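Local coordinates for protein D-xylonate dehydratase (PDB 5OYN) that catalyses the magnesium- and [2Fe-2S]-dependent dehydration of D-xylonate to 2-dehydro-3-deoxy-D-arabinonate in D-xylose degradation, and also dehydrates D-gluconate, at residues V77-V80 with R81-I84. Residues are numbered along the deposited sequence; the frame is centred on the assembly and turned at random.
Sequences VQRV and RDGI
Bends at chi2 and chi3 (the latter -90°) turn the R79 side chain toward D82, three residues on in the same helix, where NH1 forms a salt bridge with OD2 of D82 at 3.1 Å. Within the contact this one N-O pair carries the bridge; the carboxylate oxygen lies at the guanidinium edge, in its plane, and the two flat groups stand nearly perpendicular, 85° apart. R81 makes the second side-chain pair, its NH1 reaching back to Q78 OE1 at 3.4 Å; with an N-H...O angle of 142° this bond is weak. The Q78 oxygen also sits at a guanidinium edge, with the amide and guanidinium planes well inclined to each other. Four i to i+4 backbone bonds join the turns, among them G83 N to R79 O at 2.9 Å and I84 N to V80 O at 3.0 Å. The helix, 73-87, is the crossover of a beta-alpha-beta unit between parallel strands 56-61 and 90-95. Its apolar side faces that sheet: V80 CG1 meets I84 CD1 at 4.0 Å, V80 and I84 both pack on I59, and I84 also touches P91. The polar side instead meets a second subunit of the homotetramer, where R79 NH2 pairs with E49 of the second subunit, R81 NH2 with D82 OD2 of the second subunit, and D82 with R81 and R85 of the second subunit. Several guanidinium groups thus converge on this buried carboxylate, which would probably favour its ionised form. An asparagine in place of D82 would probably cost R79 NH1 its salt bridge, leaving R79 to rely on E49 of the second subunit, and deprive R81 and R85 of that subunit of the carboxylate they share. In the same interface, Q78 packs against Q78 of the second subunit.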
loop_
_atom_site.group_PDB
_atom_site.type_symbol
_atom_site.label_atom_id
_atom_site.label_comp_id
_atom_site.label_asym_id
_atom_site.label_seq_id
_atom_site.Cartn_x
_atom_site.Cartn_y
_atom_site.Cartn_z
ATOM N N VAL A 77 5.391 -4.600 8.230
ATOM C CA VAL A 77 4.894 -5.932 7.911
ATOM C C VAL A 77 5.540 -6.450 6.638
ATOM O O VAL A 77 5.796 -7.651 6.517
ATOM C CB VAL A 77 3.359 -5.922 7.803
ATOM C CG1 VAL A 77 2.893 -5.111 6.576
ATOM C CG2 VAL A 77 2.833 -7.344 7.761
ATOM N N GLN A 78 5.849 -5.556 5.686
ATOM C CA GLN A 78 6.497 -5.966 4.442
ATOM C C GLN A 78 7.883 -6.551 4.691
ATOM O O GLN A 78 8.292 -7.500 4.013
ATOM C CB GLN A 78 6.596 -4.780 3.475
ATOM C CG GLN A 78 6.614 -5.171 1.986
ATOM C CD GLN A 78 5.794 -6.444 1.671
ATOM O OE1 GLN A 78 6.341 -7.450 1.169
ATOM N NE2 GLN A 78 4.478 -6.401 1.963
ATOM N N ARG A 79 8.636 -5.972 5.629
ATOM C CA ARG A 79 9.936 -6.522 5.988
ATOM C C ARG A 79 9.785 -7.905 6.607
ATOM O O ARG A 79 10.583 -8.811 6.341
ATOM C CB ARG A 79 10.650 -5.578 6.961
ATOM C CG ARG A 79 11.265 -4.336 6.335
ATOM C CD ARG A 79 11.857 -4.671 4.995
ATOM N NE ARG A 79 13.239 -5.081 5.128
ATOM C CZ ARG A 79 13.862 -5.878 4.265
ATOM N NH1 ARG A 79 13.220 -6.343 3.191
ATOM N NH2 ARG A 79 15.133 -6.202 4.474
ATOM N N VAL A 80 8.766 -8.085 7.445
ATOM C CA VAL A 80 8.527 -9.394 8.040
ATOM C C VAL A 80 8.227 -10.419 6.963
ATOM O O VAL A 80 8.734 -11.546 7.009
ATOM C CB VAL A 80 7.381 -9.323 9.057
ATOM C CG1 VAL A 80 7.163 -10.684 9.682
ATOM C CG2 VAL A 80 7.685 -8.295 10.080
ATOM N N ARG A 81 7.366 -10.058 6.002
ATOM C CA ARG A 81 7.056 -10.947 4.879
ATOM C C ARG A 81 8.321 -11.332 4.130
ATOM O O ARG A 81 8.507 -12.497 3.760
ATOM C CB ARG A 81 6.056 -10.277 3.922
ATOM C CG ARG A 81 4.623 -10.306 4.423
ATOM C CD ARG A 81 3.602 -9.840 3.388
ATOM N NE ARG A 81 3.206 -10.933 2.498
ATOM C CZ ARG A 81 3.741 -11.153 1.289
ATOM N NH1 ARG A 81 4.695 -10.352 0.805
ATOM N NH2 ARG A 81 3.314 -12.170 0.548
ATOM N N ASP A 82 9.217 -10.370 3.927
ATOM C CA ASP A 82 10.434 -10.663 3.192
ATOM C C ASP A 82 11.317 -11.618 3.978
ATOM O O ASP A 82 11.915 -12.531 3.401
ATOM C CB ASP A 82 11.168 -9.359 2.851
ATOM C CG ASP A 82 10.535 -8.616 1.658
ATOM O OD1 ASP A 82 9.508 -9.083 1.092
ATOM O OD2 ASP A 82 11.075 -7.555 1.281
ATOM N N GLY A 83 11.387 -11.444 5.302
ATOM C CA GLY A 83 12.165 -12.365 6.115
ATOM C C GLY A 83 11.639 -13.783 6.021
ATOM O O GLY A 83 12.387 -14.719 5.733
ATOM N N ILE A 84 10.332 -13.950 6.248
ATOM C CA ILE A 84 9.684 -15.254 6.155
ATOM C C ILE A 84 9.956 -15.922 4.814
ATOM O O ILE A 84 10.221 -17.128 4.748
ATOM C CB ILE A 84 8.176 -15.095 6.390
ATOM C CG1 ILE A 84 7.907 -14.601 7.808
ATOM C CG2 ILE A 84 7.438 -16.382 6.029
ATOM C CD1 ILE A 84 6.449 -14.212 8.034
#